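Local coordinates for protein tRNA (guanine(9)-N1)-methyltransferase (Schizosaccharomyces pombe, PDB 4JWH) that transfers a methyl group from S-adenosyl-L-methionine to N1 of guanosine 9 in cytoplasmic tRNA, leaving S-adenosyl-L-homocysteine, at residues 182-192 against 205-213; 124-135 against 252-260. One frame throughout, in Å; residues are numbered along the deposited sequence.

Contact 1: 182-192 against 205-213; sequences FESQKEKLVYL and EDKIYIIGA. With SAH (S-adenosyl-L-homocysteine), chain C.
A methyl group sits squarely over the Tyr-191 ring: CG2 of Ile-210 is 3.7 Å from the ring centroid and only 11° off its normal, a CH-pi contact between neighbours on adjacent strands. Strands 189-192 and 208-212 are paired in the parallel sheet of the SPOUT methyltransferase domain, and four backbone hydrogen bonds join the segments, from Ile-208 N to Lys-188 O, just ahead of the first strand, to Leu-192 N to Ile-210 O at the other end. With CG swung roughly anti to the backbone N (chi1 -151°), the tyrosine crosses the isoleucine at about a right angle and carries its OH to within 3.5 Å of Gly-212 CA; that hydroxyl is hydrogen-bonded to Asp-109 OD2 of strand 105-109, on the far side of strand 208-212. Replacing Tyr-191 with an alanine would probably leave Ile-210 CG2 without its aromatic cover and Asp-109 without this hydroxyl partner. On the same sheet face, Leu-189 CD2 packs on Ile-208 CG2 at 3.6 Å, and Ile-208 CD1 reaches Phe-182 CD2 at 3.5 Å. On the opposite face, Val-190 CB lies against Tyr-209 CD1. The C-terminal ends of both strands serve the cofactor product: the ribose O2' of S-adenosyl-L-homocysteine donates to Leu-192 O at 2.8 Å and accepts from Gly-212 N at 3.0 Å.

Contact 2: 124-135 against 252-260; sequences LCQQVTRCHSAN and LTVNQVFEI. With SAH (S-adenosyl-L-homocysteine), chain C.
A chi1 of -178° turns the Phe-258 ring opposite its own backbone N, and a chi1 of -68° sets Cys-131 SG beside its backbone N; together these rotations lay the ring against the cysteine. Cys-131 CB stands over one face of the Phe-258 ring, offset toward the rim, while SG lies obliquely 4.7 Å from the centroid, a sulfur-aromatic contact, and touches Phe-258 CB at 3.6 Å. At the far end of the ring, CZ meets Asn-135 CB at 3.7 Å, the amide plane nearly perpendicular to the ring and its ND2 hydrogen-bonded to Val-142 O. Nearer the start of helix 254-267, the extended Gln-127 points OE1 at Val-254 N, a weak, bent hydrogen bond of 3.1 Å. Thr-253 and Gln-256 form a capping box there, and Thr-253 OG1 also donates to Asn-255 OD1 from above the amide plane. The other end of that amide is fixed by a nearly straight bond, ND2 to Glu-259 OE1 at 3.0 Å, so Asn-255 is held at both ends beside Gln-127 CG. Just ahead of the cap, Leu-252 N donates to adenine N7 of S-adenosyl-L-homocysteine. The two helices run nearly parallel, 14° apart, with Val-128, Val-254 and Phe-258 resting on strand 105-109, helix 151-161 against Leu-124 and helix 270-277 against Glu-259.

Contact 1 joins two neighbouring strands of the parallel sheet, and contact 2 joins two helices that pack on it; their centres are about 17 Å apart. Along the chain, helix 118-137 comes first, then strands 189-192 and 208-212, and finally helix 254-267, so the helix pair brackets the strand pair in sequence. The layers meet where Ile-211 CD1 packs on Val-257 CG1 and Val-254 CG2 approaches Gly-212 O, while both helices also pack on strand 105-109, the neighbour of 208-212. S-adenosyl-L-homocysteine touches both contacts: contact 1 binds its ribose O2' and contact 2 its adenine N7, so each supplies part of a pocket that other residues complete.

Contact 1: 182-192 against 205-213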
# COMPACT_ATOMS: atom_id res chain seq x y z
N PHE A 182 11.28 -0.78 10.94
CA PHE A 182 11.62 -2.18 10.59
C PHE A 182 13.11 -2.45 10.32
O PHE A 182 13.46 -3.29 9.51
CB PHE A 182 10.77 -2.66 9.40
CG PHE A 182 9.29 -2.62 9.66
CD1 PHE A 182 8.50 -1.60 9.14
CD2 PHE A 182 8.69 -3.58 10.50
CE1 PHE A 182 7.12 -1.55 9.42
CE2 PHE A 182 7.31 -3.55 10.76
CZ PHE A 182 6.53 -2.54 10.23
N GLU A 183 13.99 -1.71 11.00
CA GLU A 183 15.45 -1.86 10.87
C GLU A 183 15.94 -3.31 11.02
O GLU A 183 16.72 -3.81 10.18
CB GLU A 183 16.18 -0.93 11.86
CG GLU A 183 17.68 -0.72 11.54
CD GLU A 183 18.57 -1.83 12.10
OE1 GLU A 183 18.21 -2.45 13.13
OE2 GLU A 183 19.63 -2.09 11.49
N SER A 184 15.46 -3.99 12.06
CA SER A 184 15.81 -5.38 12.32
C SER A 184 15.26 -6.37 11.27
O SER A 184 15.79 -7.47 11.11
CB SER A 184 15.32 -5.79 13.71
OG SER A 184 13.96 -6.20 13.65
N GLN A 185 14.22 -5.96 10.53
CA GLN A 185 13.62 -6.79 9.51
C GLN A 185 13.89 -6.24 8.12
O GLN A 185 13.14 -6.53 7.19
CB GLN A 185 12.10 -6.88 9.71
CG GLN A 185 11.67 -7.26 11.11
CD GLN A 185 11.35 -6.06 11.98
OE1 GLN A 185 12.06 -5.06 11.97
NE2 GLN A 185 10.27 -6.16 12.74
N LYS A 186 14.94 -5.45 7.98
CA LYS A 186 15.30 -4.83 6.71
C LYS A 186 15.32 -5.82 5.52
O LYS A 186 14.95 -5.48 4.41
CB LYS A 186 16.64 -4.10 6.83
N GLU A 187 15.77 -7.04 5.80
CA GLU A 187 15.88 -8.10 4.80
C GLU A 187 14.50 -8.59 4.31
O GLU A 187 14.40 -9.24 3.28
CB GLU A 187 16.72 -9.24 5.39
CG GLU A 187 16.23 -9.80 6.75
CD GLU A 187 16.63 -8.97 8.00
OE1 GLU A 187 17.40 -7.99 7.89
OE2 GLU A 187 16.16 -9.32 9.11
N LYS A 188 13.46 -8.26 5.07
CA LYS A 188 12.12 -8.75 4.80
C LYS A 188 11.27 -7.68 4.10
O LYS A 188 10.12 -7.94 3.77
CB LYS A 188 11.43 -9.21 6.09
CG LYS A 188 12.22 -10.23 6.96
CD LYS A 188 12.03 -11.69 6.56
CE LYS A 188 12.99 -12.64 7.37
NZ LYS A 188 12.96 -12.47 8.90
N LEU A 189 11.84 -6.49 3.92
CA LEU A 189 11.14 -5.40 3.26
C LEU A 189 11.15 -5.60 1.77
O LEU A 189 12.17 -6.00 1.20
CB LEU A 189 11.81 -4.05 3.57
CG LEU A 189 11.68 -3.52 4.99
CD1 LEU A 189 12.57 -2.32 5.19
CD2 LEU A 189 10.22 -3.19 5.36
N VAL A 190 10.01 -5.32 1.14
CA VAL A 190 9.92 -5.29 -0.33
C VAL A 190 9.14 -4.01 -0.65
O VAL A 190 8.01 -3.84 -0.20
CB VAL A 190 9.16 -6.54 -0.90
CG1 VAL A 190 8.86 -6.36 -2.39
CG2 VAL A 190 9.93 -7.84 -0.65
N TYR A 191 9.75 -3.12 -1.44
CA TYR A 191 9.08 -1.93 -1.90
C TYR A 191 8.43 -2.22 -3.27
O TYR A 191 9.12 -2.49 -4.26
CB TYR A 191 10.07 -0.76 -2.01
CG TYR A 191 9.46 0.62 -1.80
CD1 TYR A 191 10.01 1.50 -0.88
CD2 TYR A 191 8.36 1.06 -2.56
CE1 TYR A 191 9.48 2.77 -0.67
CE2 TYR A 191 7.79 2.34 -2.35
CZ TYR A 191 8.38 3.17 -1.38
OH TYR A 191 7.92 4.42 -1.14
N LEU A 192 7.11 -2.16 -3.30
CA LEU A 192 6.36 -2.34 -4.55
C LEU A 192 6.54 -1.13 -5.47
O LEU A 192 6.33 0.01 -5.05
CB LEU A 192 4.88 -2.56 -4.21
CG LEU A 192 4.65 -3.90 -3.44
CD1 LEU A 192 3.24 -4.03 -2.97
CD2 LEU A 192 5.01 -5.11 -4.34
N GLU A 205 4.11 -14.68 4.04
CA GLU A 205 3.65 -14.36 5.40
C GLU A 205 4.69 -13.66 6.29
O GLU A 205 4.31 -13.00 7.26
CB GLU A 205 3.05 -15.59 6.13
CG GLU A 205 1.56 -15.97 5.79
CD GLU A 205 0.50 -14.88 6.12
OE1 GLU A 205 0.27 -14.57 7.32
OE2 GLU A 205 -0.17 -14.37 5.16
N ASP A 206 5.98 -13.82 6.01
CA ASP A 206 6.98 -13.22 6.90
C ASP A 206 7.54 -11.89 6.35
O ASP A 206 8.42 -11.26 6.98
CB ASP A 206 8.07 -14.24 7.36
CG ASP A 206 8.95 -14.70 6.21
OD1 ASP A 206 10.14 -15.04 6.43
OD2 ASP A 206 8.46 -14.71 5.05
N LYS A 207 6.97 -11.42 5.24
CA LYS A 207 7.48 -10.21 4.60
C LYS A 207 6.65 -8.93 4.86
O LYS A 207 5.53 -8.96 5.39
CB LYS A 207 7.67 -10.44 3.08
CG LYS A 207 8.67 -11.60 2.76
CD LYS A 207 10.10 -11.19 3.01
CE LYS A 207 11.07 -12.30 2.73
NZ LYS A 207 10.93 -12.82 1.34
N ILE A 208 7.23 -7.81 4.47
CA ILE A 208 6.66 -6.54 4.80
C ILE A 208 6.66 -5.80 3.49
O ILE A 208 7.72 -5.57 2.92
CB ILE A 208 7.49 -5.82 5.89
CG1 ILE A 208 7.50 -6.67 7.17
CG2 ILE A 208 6.94 -4.43 6.13
CD1 ILE A 208 8.52 -6.18 8.20
N TYR A 209 5.47 -5.46 2.99
CA TYR A 209 5.34 -4.89 1.62
C TYR A 209 5.09 -3.42 1.73
O TYR A 209 4.26 -3.03 2.50
CB TYR A 209 4.21 -5.60 0.83
CG TYR A 209 4.62 -7.03 0.63
CD1 TYR A 209 5.55 -7.36 -0.36
CD2 TYR A 209 4.17 -8.04 1.48
CE1 TYR A 209 5.98 -8.69 -0.54
CE2 TYR A 209 4.60 -9.36 1.33
CZ TYR A 209 5.51 -9.66 0.32
OH TYR A 209 5.94 -10.95 0.14
N ILE A 210 5.84 -2.62 0.98
CA ILE A 210 5.70 -1.16 1.05
C ILE A 210 4.98 -0.63 -0.18
O ILE A 210 5.34 -0.99 -1.30
CB ILE A 210 7.06 -0.45 1.18
CG1 ILE A 210 7.86 -1.03 2.37
CG2 ILE A 210 6.88 1.07 1.38
CD1 ILE A 210 9.37 -0.81 2.21
N ILE A 211 4.00 0.24 0.03
CA ILE A 211 3.36 1.02 -1.04
C ILE A 211 3.77 2.49 -0.88
O ILE A 211 3.68 3.04 0.23
CB ILE A 211 1.81 0.90 -0.99
CG1 ILE A 211 1.40 -0.59 -0.98
CG2 ILE A 211 1.17 1.69 -2.16
CD1 ILE A 211 -0.07 -0.86 -0.66
N GLY A 212 4.25 3.11 -1.97
CA GLY A 212 4.48 4.57 -1.96
C GLY A 212 3.20 5.38 -1.77
O GLY A 212 2.27 5.29 -2.57
N ALA A 213 3.13 6.17 -0.70
CA ALA A 213 1.90 6.95 -0.47
C ALA A 213 2.06 8.27 -1.20
O ALA A 213 2.49 9.28 -0.62
CB ALA A 213 1.62 7.16 1.03
N SAH C . 5.87 7.59 -9.61
CA SAH C . 5.40 7.03 -8.35
CB SAH C . 3.87 6.86 -8.50
CG SAH C . 3.41 5.60 -7.89
SD SAH C . 1.74 5.10 -7.70
C SAH C . 6.33 5.88 -8.00
O SAH C . 6.04 4.88 -7.42
OXT SAH C . 7.49 5.97 -8.26
C5' SAH C . 1.67 4.78 -5.99
C4' SAH C . 2.22 3.46 -5.48
O4' SAH C . 1.47 2.36 -5.89
C3' SAH C . 3.67 3.12 -5.83
O3' SAH C . 4.60 3.77 -5.01
C2' SAH C . 3.73 1.64 -5.72
O2' SAH C . 4.00 1.32 -4.39
C1' SAH C . 2.32 1.27 -6.12
N9 SAH C . 2.22 0.76 -7.49
C8 SAH C . 1.53 1.29 -8.47
N7 SAH C . 1.57 0.57 -9.56
C5 SAH C . 2.27 -0.48 -9.28
C6 SAH C . 2.72 -1.68 -9.99
N6 SAH C . 2.40 -1.87 -11.24
N1 SAH C . 3.46 -2.55 -9.33
C2 SAH C . 3.78 -2.36 -8.06
N3 SAH C . 3.43 -1.31 -7.37
C4 SAH C . 2.69 -0.35 -7.90

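Contact 2: 124-135 against 252-260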
# COMPACT_ATOMS: atom_id res chain seq x y z
N LEU A 124 -4.88 11.42 -1.81
CA LEU A 124 -4.12 10.45 -1.02
C LEU A 124 -4.85 10.14 0.30
O LEU A 124 -4.99 9.00 0.72
CB LEU A 124 -2.70 10.98 -0.76
CG LEU A 124 -1.82 10.04 0.08
CD1 LEU A 124 -1.62 8.68 -0.66
CD2 LEU A 124 -0.51 10.71 0.37
N CYS A 125 -5.37 11.16 0.93
CA CYS A 125 -6.04 10.95 2.19
C CYS A 125 -7.28 10.01 2.05
O CYS A 125 -7.51 9.12 2.87
CB CYS A 125 -6.41 12.30 2.75
SG CYS A 125 -7.32 12.16 4.24
N GLN A 126 -8.07 10.23 1.00
CA GLN A 126 -9.18 9.34 0.63
C GLN A 126 -8.65 7.91 0.40
O GLN A 126 -9.21 6.93 0.86
CB GLN A 126 -9.90 9.91 -0.61
CG GLN A 126 -10.77 8.95 -1.42
CD GLN A 126 -11.48 9.65 -2.58
OE1 GLN A 126 -11.12 9.48 -3.76
NE2 GLN A 126 -12.49 10.45 -2.25
N GLN A 127 -7.52 7.82 -0.28
CA GLN A 127 -6.93 6.51 -0.59
C GLN A 127 -6.43 5.77 0.64
O GLN A 127 -6.59 4.55 0.71
CB GLN A 127 -5.82 6.67 -1.60
CG GLN A 127 -6.37 7.05 -2.94
CD GLN A 127 -5.32 7.18 -4.00
OE1 GLN A 127 -4.32 6.48 -3.99
NE2 GLN A 127 -5.58 8.05 -4.97
N VAL A 128 -5.82 6.50 1.59
CA VAL A 128 -5.39 5.88 2.86
C VAL A 128 -6.60 5.33 3.60
O VAL A 128 -6.55 4.23 4.13
CB VAL A 128 -4.63 6.87 3.79
CG1 VAL A 128 -4.50 6.32 5.23
CG2 VAL A 128 -3.23 7.21 3.20
N THR A 129 -7.67 6.12 3.65
CA THR A 129 -8.94 5.68 4.27
C THR A 129 -9.50 4.42 3.59
O THR A 129 -9.94 3.49 4.26
CB THR A 129 -9.97 6.83 4.24
OG1 THR A 129 -9.44 7.98 4.91
CG2 THR A 129 -11.31 6.41 4.89
N ARG A 130 -9.46 4.38 2.25
CA ARG A 130 -9.93 3.20 1.52
C ARG A 130 -9.09 1.97 1.86
O ARG A 130 -9.62 0.87 1.92
CB ARG A 130 -10.03 3.43 -0.00
CG ARG A 130 -11.43 3.90 -0.47
CD ARG A 130 -11.68 3.76 -1.97
NE ARG A 130 -11.71 5.05 -2.68
CZ ARG A 130 -12.02 5.18 -3.97
NH1 ARG A 130 -12.33 4.11 -4.68
NH2 ARG A 130 -12.02 6.37 -4.54
N CYS A 131 -7.78 2.15 2.10
CA CYS A 131 -6.90 1.01 2.49
C CYS A 131 -7.36 0.45 3.83
O CYS A 131 -7.49 -0.78 3.99
CB CYS A 131 -5.42 1.40 2.60
SG CYS A 131 -4.56 1.86 1.02
N HIS A 132 -7.58 1.33 4.80
CA HIS A 132 -8.16 0.86 6.07
C HIS A 132 -9.51 0.16 5.88
O HIS A 132 -9.75 -0.90 6.46
CB HIS A 132 -8.29 2.00 7.08
CG HIS A 132 -9.04 1.61 8.31
ND1 HIS A 132 -10.32 2.05 8.57
CD2 HIS A 132 -8.70 0.78 9.33
CE1 HIS A 132 -10.73 1.54 9.72
NE2 HIS A 132 -9.77 0.77 10.20
N SER A 133 -10.40 0.73 5.07
CA SER A 133 -11.76 0.14 4.95
C SER A 133 -11.68 -1.23 4.26
O SER A 133 -12.35 -2.17 4.68
CB SER A 133 -12.72 1.07 4.19
OG SER A 133 -12.55 2.40 4.67
N ALA A 134 -10.87 -1.33 3.21
CA ALA A 134 -10.66 -2.60 2.50
C ALA A 134 -10.01 -3.64 3.45
O ALA A 134 -10.40 -4.80 3.48
CB ALA A 134 -9.81 -2.37 1.27
N ASN A 135 -9.06 -3.19 4.27
CA ASN A 135 -8.48 -4.09 5.26
C ASN A 135 -9.46 -4.64 6.29
O ASN A 135 -9.38 -5.81 6.67
CB ASN A 135 -7.34 -3.40 6.00
CG ASN A 135 -6.42 -4.38 6.67
OD1 ASN A 135 -6.11 -5.42 6.11
ND2 ASN A 135 -5.97 -4.05 7.86
N LEU A 252 -0.96 1.87 -10.77
CA LEU A 252 -2.24 1.90 -10.08
C LEU A 252 -2.17 2.87 -8.90
O LEU A 252 -1.09 3.32 -8.53
CB LEU A 252 -2.61 0.49 -9.63
CG LEU A 252 -2.64 -0.61 -10.71
CD1 LEU A 252 -2.88 -1.95 -10.07
CD2 LEU A 252 -3.70 -0.33 -11.76
N THR A 253 -3.33 3.18 -8.31
CA THR A 253 -3.37 4.09 -7.18
C THR A 253 -2.96 3.32 -5.91
O THR A 253 -2.94 2.07 -5.90
CB THR A 253 -4.78 4.69 -6.96
OG1 THR A 253 -5.67 3.66 -6.53
CG2 THR A 253 -5.32 5.38 -8.24
N VAL A 254 -2.63 4.06 -4.85
CA VAL A 254 -2.30 3.46 -3.55
C VAL A 254 -3.36 2.43 -3.14
O VAL A 254 -3.04 1.28 -2.84
CB VAL A 254 -2.13 4.52 -2.46
CG1 VAL A 254 -1.95 3.87 -1.08
CG2 VAL A 254 -0.96 5.48 -2.80
N ASN A 255 -4.63 2.83 -3.17
CA ASN A 255 -5.69 1.92 -2.70
C ASN A 255 -5.92 0.77 -3.66
O ASN A 255 -6.29 -0.30 -3.23
CB ASN A 255 -7.03 2.63 -2.42
CG ASN A 255 -7.66 3.18 -3.69
OD1 ASN A 255 -7.19 4.17 -4.21
ND2 ASN A 255 -8.67 2.47 -4.23
N GLN A 256 -5.74 0.98 -4.96
CA GLN A 256 -5.90 -0.14 -5.91
C GLN A 256 -4.86 -1.23 -5.63
O GLN A 256 -5.17 -2.43 -5.65
CB GLN A 256 -5.81 0.34 -7.36
CG GLN A 256 -7.09 1.02 -7.86
CD GLN A 256 -6.94 1.60 -9.25
OE1 GLN A 256 -5.87 2.10 -9.61
NE2 GLN A 256 -8.02 1.56 -10.04
N VAL A 257 -3.64 -0.82 -5.36
CA VAL A 257 -2.56 -1.77 -5.11
C VAL A 257 -2.86 -2.49 -3.81
O VAL A 257 -2.81 -3.70 -3.73
CB VAL A 257 -1.20 -1.02 -5.01
CG1 VAL A 257 -0.11 -1.94 -4.45
CG2 VAL A 257 -0.81 -0.52 -6.40
N PHE A 258 -3.21 -1.73 -2.77
CA PHE A 258 -3.58 -2.36 -1.49
C PHE A 258 -4.68 -3.40 -1.66
O PHE A 258 -4.58 -4.53 -1.17
CB PHE A 258 -4.00 -1.34 -0.42
CG PHE A 258 -4.33 -2.00 0.88
CD1 PHE A 258 -3.33 -2.23 1.81
CD2 PHE A 258 -5.61 -2.47 1.14
CE1 PHE A 258 -3.61 -2.91 3.03
CE2 PHE A 258 -5.89 -3.17 2.32
CZ PHE A 258 -4.87 -3.38 3.26
N GLU A 259 -5.77 -2.99 -2.32
CA GLU A 259 -6.91 -3.86 -2.55
C GLU A 259 -6.51 -5.13 -3.31
O GLU A 259 -7.00 -6.24 -3.02
CB GLU A 259 -8.00 -3.09 -3.31
CG GLU A 259 -8.69 -1.98 -2.49
CD GLU A 259 -9.43 -0.99 -3.40
OE1 GLU A 259 -9.90 0.04 -2.91
OE2 GLU A 259 -9.51 -1.24 -4.64
N ILE A 260 -5.64 -4.97 -4.31
CA ILE A 260 -5.18 -6.13 -5.06
C ILE A 260 -4.39 -7.11 -4.16
O ILE A 260 -4.62 -8.31 -4.20
CB ILE A 260 -4.37 -5.71 -6.30
CG1 ILE A 260 -5.31 -5.16 -7.40
CG2 ILE A 260 -3.42 -6.85 -6.81
CD1 ILE A 260 -4.50 -4.26 -8.35
N SAH C . 5.87 7.59 -9.61
CA SAH C . 5.40 7.03 -8.35
CB SAH C . 3.87 6.86 -8.50
CG SAH C . 3.41 5.60 -7.89
SD SAH C . 1.74 5.10 -7.70
C SAH C . 6.33 5.88 -8.00
O SAH C . 6.04 4.88 -7.42
OXT SAH C . 7.49 5.97 -8.26
C5' SAH C . 1.67 4.78 -5.99
C4' SAH C . 2.22 3.46 -5.48
O4' SAH C . 1.47 2.36 -5.89
C3' SAH C . 3.67 3.12 -5.83
O3' SAH C . 4.60 3.77 -5.01
C2' SAH C . 3.73 1.64 -5.72
O2' SAH C . 4.00 1.32 -4.39
C1' SAH C . 2.32 1.27 -6.12
N9 SAH C . 2.22 0.76 -7.49
C8 SAH C . 1.53 1.29 -8.47
N7 SAH C . 1.57 0.57 -9.56
C5 SAH C . 2.27 -0.48 -9.28
C6 SAH C . 2.72 -1.68 -9.99
N6 SAH C . 2.40 -1.87 -11.24
N1 SAH C . 3.46 -2.55 -9.33
C2 SAH C . 3.78 -2.36 -8.06
N3 SAH C . 3.43 -1.31 -7.37
C4 SAH C . 2.69 -0.35 -7.90